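Local coordinates for protein beta-lactamase (Klebsiella pneumoniae, PDB 6HUH) that probably hydrolyses beta-lactam antibiotics to substituted beta-amino acids as a class D serine beta-lactamase, a source of antibiotic resistance, at residues T200-L205 and D213-W218; F232-I237 and L247-E252. All coordinates share one frame; numbering follows the deposited sequence.

Overall arrangement
The two contacts share one antiparallel sheet: strand 215-225, the partner of strand 192-201 in contact 1, lies beside strand 228-238, which contact 2 joins to helix 245-264. G217 N and V236 O, 2.8 Å apart in a probable hydrogen bond, link them directly, and their centres are 13 Å apart. Contact 1 is partly buried at a sheet end, where two backbone bonds between strands give way to a tyrosine ring and a proline. Contact 2 is buried, and there the sheet meets the helix through side chains: valine against alanine, plus a histidine-carboxylate bond. T200 lies about 7 Å from S51, side chain to side chain, whereas A249 lies about 12 Å away.

Contact 1: T200-L205 and D213-W218; sequences TGYPKL and DQQIGW. With SO4 (sulfate ion), chain C.
G201 and I216 form a hydrogen-bonded antiparallel pair where strands 192-201 and 215-225 of the class D beta-lactamase sheet meet, with the T200 side chain about 7 Å from that of S51, the predicted acyl-ester serine. G201 N donates to I216 O at 3.2 Å, in the carbonyl plane on a lone pair, and I216 N returns a bond to G201 O at 2.8 Å. T200 and G217 follow as a non-hydrogen-bonded pair.

Beyond G201 the chain leaves the strand, and side chains take over. The Y202 ring spreads over the backbone of Q215: Q215 CA stands 4.1 Å from the ring centroid and 14° off its normal, a CH-pi contact over one face. With CG beside the backbone N and anti to the carbonyl carbon (chi1 -78°), the ring swings across the opposite chain, and its hydroxyl end passes over Q215 CG. The Q215 side chain is extended beyond CG, its amide plane 24° from the ring plane. It thus reaches past the ring to T200, where OE1 lies against methyl CG2; A245 N gives OE1 a weak hydrogen bond. On the other face of the strand pair, P203 CG packs against I216 CD1 at 3.7 Å.

T200 turns CG2 anti to its own N, which leaves OG1 beside that N and facing a sulfate probably from the crystallisation liquor. The same anion is hydrogen-bonded by S101, T198 and S246, so T200 borders an anion-holding pocket. Sulfate O2 lies 3.4 Å from T200 OG1, a weak hydrogen bond at most, since S246 OG is a second weak partner of that hydroxyl.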
ATOM      1  N   THR A 200       6.206 -15.515  10.808  1.00 40.33           N
ATOM      2  CA  THR A 200       5.763 -16.889  11.053  1.00 43.47           C
ATOM      3  C   THR A 200       6.867 -17.873  10.681  1.00 51.02           C
ATOM      4  O   THR A 200       7.274 -17.961   9.514  1.00 50.78           O
ATOM      5  CB  THR A 200       4.367 -17.209  10.428  1.00 58.11           C
ATOM      6  OG1 THR A 200       3.348 -16.629  11.250  1.00 60.62           O
ATOM      7  CG2 THR A 200       4.077 -18.717  10.315  1.00 56.31           C
ATOM      8  N   GLY A 201       7.333 -18.592  11.693  1.00 50.51           N
ATOM      9  CA  GLY A 201       8.373 -19.599  11.552  1.00 52.18           C
ATOM     10  C   GLY A 201       8.250 -20.739  12.539  1.00 59.02           C
ATOM     11  O   GLY A 201       7.522 -20.653  13.531  1.00 58.13           O
ATOM     12  N   TYR A 202       8.976 -21.814  12.264  1.00 58.94           N
ATOM     13  CA  TYR A 202       9.006 -22.989  13.118  1.00 61.10           C
ATOM     14  C   TYR A 202      10.401 -23.110  13.701  1.00 67.76           C
ATOM     15  O   TYR A 202      11.365 -22.772  13.009  1.00 66.17           O
ATOM     16  CB  TYR A 202       8.616 -24.242  12.333  1.00 64.25           C
ATOM     17  CG  TYR A 202       7.127 -24.359  12.111  1.00 67.54           C
ATOM     18  CD1 TYR A 202       6.471 -23.544  11.191  1.00 69.13           C
ATOM     19  CD2 TYR A 202       6.368 -25.283  12.821  1.00 70.07           C
ATOM     20  CE1 TYR A 202       5.093 -23.636  10.997  1.00 71.02           C
ATOM     21  CE2 TYR A 202       4.993 -25.396  12.623  1.00 71.72           C
ATOM     22  CZ  TYR A 202       4.359 -24.571  11.708  1.00 78.10           C
ATOM     23  OH  TYR A 202       3.001 -24.669  11.526  1.00 79.14           O
ATOM     24  N   PRO A 203      10.546 -23.532  14.981  1.00 67.91           N
ATOM     25  CA  PRO A 203      11.893 -23.671  15.551  1.00 69.55           C
ATOM     26  C   PRO A 203      12.678 -24.732  14.783  1.00 80.29           C
ATOM     27  O   PRO A 203      12.162 -25.846  14.619  1.00 81.45           O
ATOM     28  CB  PRO A 203      11.623 -24.081  17.003  1.00 71.40           C
ATOM     29  CG  PRO A 203      10.182 -23.822  17.240  1.00 74.82           C
ATOM     30  CD  PRO A 203       9.516 -23.981  15.935  1.00 70.18           C
ATOM     31  N   LYS A 204      13.889 -24.382  14.335  1.00 80.09           N
ATOM     32  CA  LYS A 204      14.755 -25.325  13.574  1.00 82.88           C
ATOM     33  C   LYS A 204      14.780 -26.680  14.291  1.00 93.08           C
ATOM     34  O   LYS A 204      15.554 -26.818  15.261  1.00 93.26           O
ATOM     35  CB  LYS A 204      16.164 -24.738  13.338  1.00 84.65           C
ATOM     36  CG  LYS A 204      17.195 -25.693  12.699  1.00 99.49           C
ATOM     37  CD  LYS A 204      16.888 -26.110  11.253  1.00105.40           C
ATOM     38  CE  LYS A 204      18.110 -26.610  10.520  1.00107.15           C
ATOM     39  NZ  LYS A 204      18.900 -25.488   9.943  1.00109.65           N
ATOM     40  N   LEU A 205      13.964 -27.630  13.822  1.00 93.94           N
ATOM     41  CA  LEU A 205      13.883 -28.990  14.418  1.00 97.30           C
ATOM     42  C   LEU A 205      13.717 -28.876  15.938  1.00105.60           C
ATOM     43  O   LEU A 205      12.564 -28.770  16.400  1.00104.47           O
ATOM     44  CB  LEU A 205      15.110 -29.866  14.051  1.00 98.97           C
ATOM     45  CG  LEU A 205      15.210 -30.372  12.625  1.00104.24           C
ATOM     46  CD1 LEU A 205      16.471 -29.859  11.967  1.00103.74           C
ATOM     47  CD2 LEU A 205      15.194 -31.890  12.592  1.00108.97           C
ATOM     48  N   ASP A 213       6.686 -29.028  16.383  1.00 98.38           N
ATOM     49  CA  ASP A 213       5.907 -28.635  15.190  1.00 95.50           C
ATOM     50  C   ASP A 213       4.904 -27.503  15.550  1.00 90.12           C
ATOM     51  O   ASP A 213       3.711 -27.554  15.222  1.00 89.92           O
ATOM     52  CB  ASP A 213       5.254 -29.869  14.510  1.00100.12           C
ATOM     53  CG  ASP A 213       4.437 -29.622  13.248  1.00112.77           C
ATOM     54  OD1 ASP A 213       4.705 -28.619  12.549  1.00111.92           O
ATOM     55  OD2 ASP A 213       3.533 -30.433  12.962  1.00121.67           O
ATOM     56  N   GLN A 214       5.426 -26.499  16.275  1.00 78.68           N
ATOM     57  CA  GLN A 214       4.656 -25.349  16.729  1.00 73.75           C
ATOM     58  C   GLN A 214       5.065 -24.085  15.981  1.00 68.62           C
ATOM     59  O   GLN A 214       6.249 -23.805  15.814  1.00 67.36           O
ATOM     60  CB  GLN A 214       4.767 -25.167  18.248  1.00 74.48           C
ATOM     61  CG  GLN A 214       4.098 -26.286  19.039  1.00 87.39           C
ATOM     62  CD  GLN A 214       3.987 -25.967  20.509  1.00105.97           C
ATOM     63  OE1 GLN A 214       4.989 -25.768  21.213  1.00103.22           O
ATOM     64  NE2 GLN A 214       2.761 -25.934  21.009  1.00 93.39           N
ATOM     65  N   GLN A 215       4.053 -23.327  15.560  1.00 59.26           N
ATOM     66  CA  GLN A 215       4.164 -22.071  14.840  1.00 55.25           C
ATOM     67  C   GLN A 215       4.589 -20.953  15.790  1.00 51.66           C
ATOM     68  O   GLN A 215       4.103 -20.896  16.918  1.00 50.42           O
ATOM     69  CB  GLN A 215       2.785 -21.736  14.247  1.00 57.02           C
ATOM     70  CG  GLN A 215       2.804 -21.349  12.776  1.00 75.82           C
ATOM     71  CD  GLN A 215       1.444 -20.903  12.307  1.00101.18           C
ATOM     72  OE1 GLN A 215       1.258 -19.763  11.870  1.00 98.71           O
ATOM     73  NE2 GLN A 215       0.457 -21.787  12.388  1.00 94.77           N
ATOM     74  N   ILE A 216       5.478 -20.059  15.332  1.00 44.01           N
ATOM     75  CA  ILE A 216       5.887 -18.882  16.100  1.00 41.94           C
ATOM     76  C   ILE A 216       5.354 -17.661  15.373  1.00 44.04           C
ATOM     77  O   ILE A 216       5.751 -17.381  14.240  1.00 43.75           O
ATOM     78  CB  ILE A 216       7.409 -18.727  16.397  1.00 44.28           C
ATOM     79  CG1 ILE A 216       8.001 -19.984  17.066  1.00 46.43           C
ATOM     80  CG2 ILE A 216       7.675 -17.453  17.236  1.00 42.14           C
ATOM     81  CD1 ILE A 216       9.411 -20.280  16.665  1.00 57.77           C
ATOM     82  N   GLY A 217       4.440 -16.972  16.022  1.00 38.47           N
ATOM     83  CA  GLY A 217       3.875 -15.746  15.494  1.00 36.65           C
ATOM     84  C   GLY A 217       4.671 -14.588  16.030  1.00 37.23           C
ATOM     85  O   GLY A 217       5.108 -14.619  17.174  1.00 38.01           O
ATOM     86  N   TRP A 218       4.936 -13.605  15.220  1.00 30.57           N
ATOM     87  CA  TRP A 218       5.687 -12.472  15.723  1.00 28.85           C
ATOM     88  C   TRP A 218       4.959 -11.173  15.368  1.00 30.57           C
ATOM     89  O   TRP A 218       4.522 -11.015  14.236  1.00 29.73           O
ATOM     90  CB  TRP A 218       7.073 -12.392  15.047  1.00 26.77           C
ATOM     91  CG  TRP A 218       8.193 -13.295  15.468  1.00 27.33           C
ATOM     92  CD1 TRP A 218       8.619 -14.410  14.805  1.00 30.54           C
ATOM     93  CD2 TRP A 218       9.239 -12.968  16.402  1.00 26.88           C
ATOM     94  NE1 TRP A 218       9.808 -14.858  15.336  1.00 29.70           N
ATOM     95  CE2 TRP A 218      10.207 -13.997  16.324  1.00 30.53           C
ATOM     96  CE3 TRP A 218       9.419 -11.938  17.347  1.00 27.13           C
ATOM     97  CZ2 TRP A 218      11.323 -14.034  17.160  1.00 29.21           C
ATOM     98  CZ3 TRP A 218      10.526 -11.973  18.169  1.00 28.09           C
ATOM     99  CH2 TRP A 218      11.467 -13.011  18.070  1.00 29.08           C
TER
HETATM  100  S   SO4 C 301       3.831 -13.593   7.740  1.00 88.83           S
HETATM  101  O1  SO4 C 301       3.561 -14.330   6.500  1.00 90.26           O
HETATM  102  O2  SO4 C 301       3.089 -14.181   8.857  1.00 88.10           O
HETATM  103  O3  SO4 C 301       5.252 -13.676   8.030  1.00 88.72           O
HETATM  104  O4  SO4 C 301       3.436 -12.195   7.572  1.00 88.46           O

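Contact 2: F232-I237 and L247-E252; sequences FVHTVI and LRAREE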
ATOM      1  N   PHE A 232       7.854  -2.785  21.228  1.00 26.24           N
ATOM      2  CA  PHE A 232       6.979  -3.892  21.630  1.00 24.99           C
ATOM      3  C   PHE A 232       7.330  -5.131  20.807  1.00 25.92           C
ATOM      4  O   PHE A 232       7.615  -5.028  19.616  1.00 22.35           O
ATOM      5  CB  PHE A 232       5.480  -3.538  21.533  1.00 26.90           C
ATOM      6  CG  PHE A 232       5.018  -3.127  20.163  1.00 28.09           C
ATOM      7  CD1 PHE A 232       4.773  -4.080  19.177  1.00 31.54           C
ATOM      8  CD2 PHE A 232       4.800  -1.791  19.858  1.00 30.74           C
ATOM      9  CE1 PHE A 232       4.422  -3.694  17.875  1.00 32.93           C
ATOM     10  CE2 PHE A 232       4.383  -1.410  18.571  1.00 34.15           C
ATOM     11  CZ  PHE A 232       4.218  -2.364  17.582  1.00 31.94           C
ATOM     12  N   VAL A 233       7.360  -6.289  21.464  1.00 23.55           N
ATOM     13  CA  VAL A 233       7.692  -7.569  20.852  1.00 23.44           C
ATOM     14  C   VAL A 233       6.694  -8.575  21.401  1.00 29.99           C
ATOM     15  O   VAL A 233       6.480  -8.628  22.618  1.00 30.56           O
ATOM     16  CB  VAL A 233       9.163  -8.009  21.133  1.00 27.79           C
ATOM     17  CG1 VAL A 233       9.489  -9.328  20.445  1.00 27.42           C
ATOM     18  CG2 VAL A 233      10.176  -6.944  20.723  1.00 27.74           C
ATOM     19  N   HIS A 234       6.063  -9.364  20.520  1.00 27.53           N
ATOM     20  CA  HIS A 234       5.110 -10.388  20.961  1.00 27.76           C
ATOM     21  C   HIS A 234       5.208 -11.671  20.148  1.00 31.02           C
ATOM     22  O   HIS A 234       5.290 -11.612  18.927  1.00 29.63           O
ATOM     23  CB  HIS A 234       3.678  -9.841  21.000  1.00 28.87           C
ATOM     24  CG  HIS A 234       2.635 -10.798  21.506  1.00 32.72           C
ATOM     25  ND1 HIS A 234       2.751 -11.416  22.729  1.00 34.69           N
ATOM     26  CD2 HIS A 234       1.453 -11.157  20.953  1.00 34.42           C
ATOM     27  CE1 HIS A 234       1.661 -12.150  22.873  1.00 34.53           C
ATOM     28  NE2 HIS A 234       0.851 -12.022  21.828  1.00 34.91           N
ATOM     29  N   THR A 235       5.212 -12.831  20.832  1.00 28.60           N
ATOM     30  CA  THR A 235       5.245 -14.141  20.172  1.00 28.28           C
ATOM     31  C   THR A 235       4.023 -14.965  20.504  1.00 34.48           C
ATOM     32  O   THR A 235       3.505 -14.882  21.619  1.00 35.37           O
ATOM     33  CB  THR A 235       6.515 -14.932  20.444  1.00 26.52           C
ATOM     34  OG1 THR A 235       6.628 -15.131  21.839  1.00 29.94           O
ATOM     35  CG2 THR A 235       7.760 -14.268  19.886  1.00 25.84           C
ATOM     36  N   VAL A 236       3.568 -15.762  19.536  1.00 31.26           N
ATOM     37  CA  VAL A 236       2.439 -16.666  19.716  1.00 32.85           C
ATOM     38  C   VAL A 236       2.941 -18.051  19.368  1.00 40.42           C
ATOM     39  O   VAL A 236       3.343 -18.292  18.226  1.00 41.35           O
ATOM     40  CB  VAL A 236       1.205 -16.283  18.857  1.00 36.06           C
ATOM     41  CG1 VAL A 236       0.151 -17.380  18.882  1.00 36.35           C
ATOM     42  CG2 VAL A 236       0.611 -14.961  19.307  1.00 36.05           C
ATOM     43  N   ILE A 237       2.917 -18.959  20.332  1.00 37.65           N
ATOM     44  CA  ILE A 237       3.309 -20.333  20.053  1.00 38.53           C
ATOM     45  C   ILE A 237       2.036 -21.178  20.051  1.00 44.30           C
ATOM     46  O   ILE A 237       1.332 -21.238  21.066  1.00 46.26           O
ATOM     47  CB  ILE A 237       4.476 -20.873  20.952  1.00 41.34           C
ATOM     48  CG1 ILE A 237       5.859 -20.279  20.523  1.00 39.67           C
ATOM     49  CG2 ILE A 237       4.542 -22.400  20.898  1.00 42.52           C
ATOM     50  CD1 ILE A 237       6.213 -18.873  21.006  1.00 36.76           C
ATOM     51  N   LEU A 247      -1.048 -13.330  13.084  1.00 39.17           N
ATOM     52  CA  LEU A 247      -2.231 -12.466  13.024  1.00 38.66           C
ATOM     53  C   LEU A 247      -2.932 -12.388  14.405  1.00 38.77           C
ATOM     54  O   LEU A 247      -3.633 -11.421  14.699  1.00 38.69           O
ATOM     55  CB  LEU A 247      -3.183 -12.873  11.885  1.00 39.99           C
ATOM     56  CG  LEU A 247      -2.542 -13.175  10.518  1.00 46.12           C
ATOM     57  CD1 LEU A 247      -3.605 -13.337   9.427  1.00 47.92           C
ATOM     58  CD2 LEU A 247      -1.506 -12.110  10.093  1.00 49.03           C
ATOM     59  N   ARG A 248      -2.680 -13.384  15.255  1.00 31.81           N
ATOM     60  CA  ARG A 248      -3.163 -13.470  16.622  1.00 31.28           C
ATOM     61  C   ARG A 248      -2.212 -12.614  17.479  1.00 35.06           C
ATOM     62  O   ARG A 248      -2.598 -12.120  18.540  1.00 35.69           O
ATOM     63  CB  ARG A 248      -3.137 -14.934  17.094  1.00 28.88           C
ATOM     64  CG  ARG A 248      -4.152 -15.234  18.157  1.00 48.29           C
ATOM     65  CD  ARG A 248      -3.956 -16.610  18.786  1.00 76.58           C
ATOM     66  NE  ARG A 248      -4.512 -17.720  17.998  1.00 93.96           N
ATOM     67  CZ  ARG A 248      -5.793 -18.083  17.994  1.00108.88           C
ATOM     68  NH1 ARG A 248      -6.677 -17.438  18.747  1.00101.04           N
ATOM     69  NH2 ARG A 248      -6.192 -19.118  17.267  1.00 89.48           N
ATOM     70  N   ALA A 249      -0.965 -12.439  17.011  1.00 30.25           N
ATOM     71  CA  ALA A 249       0.055 -11.637  17.691  1.00 28.44           C
ATOM     72  C   ALA A 249      -0.253 -10.151  17.494  1.00 30.86           C
ATOM     73  O   ALA A 249      -0.350  -9.426  18.486  1.00 28.68           O
ATOM     74  CB  ALA A 249       1.449 -11.995  17.165  1.00 28.04           C
ATOM     75  N   ARG A 250      -0.478  -9.729  16.213  1.00 29.20           N
ATOM     76  CA  ARG A 250      -0.809  -8.370  15.772  1.00 29.72           C
ATOM     77  C   ARG A 250      -2.063  -7.843  16.465  1.00 33.99           C
ATOM     78  O   ARG A 250      -2.115  -6.691  16.891  1.00 31.26           O
ATOM     79  CB  ARG A 250      -0.983  -8.357  14.245  1.00 33.18           C
ATOM     80  CG  ARG A 250      -1.215  -6.966  13.640  1.00 47.97           C
ATOM     81  CD  ARG A 250      -1.237  -6.975  12.110  1.00 62.38           C
ATOM     82  NE  ARG A 250      -2.542  -6.638  11.519  1.00 76.88           N
ATOM     83  CZ  ARG A 250      -3.066  -5.415  11.467  1.00100.02           C
ATOM     84  NH1 ARG A 250      -2.419  -4.383  11.990  1.00 92.65           N
ATOM     85  NH2 ARG A 250      -4.256  -5.221  10.915  1.00 91.11           N
ATOM     86  N   GLU A 251      -3.063  -8.717  16.576  1.00 34.41           N
ATOM     87  CA  GLU A 251      -4.349  -8.492  17.220  1.00 36.46           C
ATOM     88  C   GLU A 251      -4.143  -8.165  18.715  1.00 42.87           C
ATOM     89  O   GLU A 251      -4.638  -7.141  19.188  1.00 42.73           O
ATOM     90  CB  GLU A 251      -5.188  -9.757  17.031  1.00 38.43           C
ATOM     91  CG  GLU A 251      -6.636  -9.691  17.456  1.00 53.71           C
ATOM     92  CD  GLU A 251      -7.336 -11.008  17.174  1.00 76.93           C
ATOM     93  OE1 GLU A 251      -7.996 -11.104  16.113  1.00 88.33           O
ATOM     94  OE2 GLU A 251      -7.152 -11.968  17.962  1.00 50.12           O
ATOM     95  N   GLU A 252      -3.370  -9.020  19.428  1.00 41.66           N
ATOM     96  CA  GLU A 252      -3.073  -8.928  20.865  1.00 42.82           C
ATOM     97  C   GLU A 252      -2.240  -7.698  21.236  1.00 46.71           C
ATOM     98  O   GLU A 252      -2.369  -7.182  22.352  1.00 47.16           O
ATOM     99  CB  GLU A 252      -2.423 -10.227  21.388  1.00 43.67           C
ATOM    100  CG  GLU A 252      -3.419 -11.346  21.651  1.00 55.63           C
ATOM    101  CD  GLU A 252      -2.840 -12.754  21.658  1.00 84.31           C
ATOM    102  OE1 GLU A 252      -3.465 -13.655  21.048  1.00 74.12           O
ATOM    103  OE2 GLU A 252      -1.773 -12.963  22.281  1.00 83.89           O
TER
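V236 and H234 project from strand 228-238 onto helix 245-264, which packs across the sheet of this class D beta-lactamase. The short segment axes approach to 7.6 Å with their N-to-C directions 138° apart, so the helix crosses the strand at a slant, nearer antiparallel than parallel.

The apolar part centres on V236. Its CG2, anti to the carbonyl carbon, meets A249 CA at 3.7 Å and A249 CB at 3.8 Å, while CG1 comes loosely to the aliphatic CD of R248, at 4.2 Å. The small alanine lets the helix backbone come near the strand, with V236 and A249 CA atoms 5.9 Å apart. F219 of strand 215-225 also touches A249.

The polar part belongs to H234. With CG anti to the backbone N (chi1 -177°), the imidazole reaches the helix edge-on, CD2 against A249 O at 3.5 Å and NE2 toward E252. Both ring nitrogens face acceptors, ND1 bonding to C26 O of strand 26-30, which would fix the ring's rotation and probably favour a doubly protonated imidazolium. Ring and carboxylate planes are 64° apart. H234 NE2 donates to E252 OE2 at 2.8 Å, almost in the ring plane but from above the carboxylate plane.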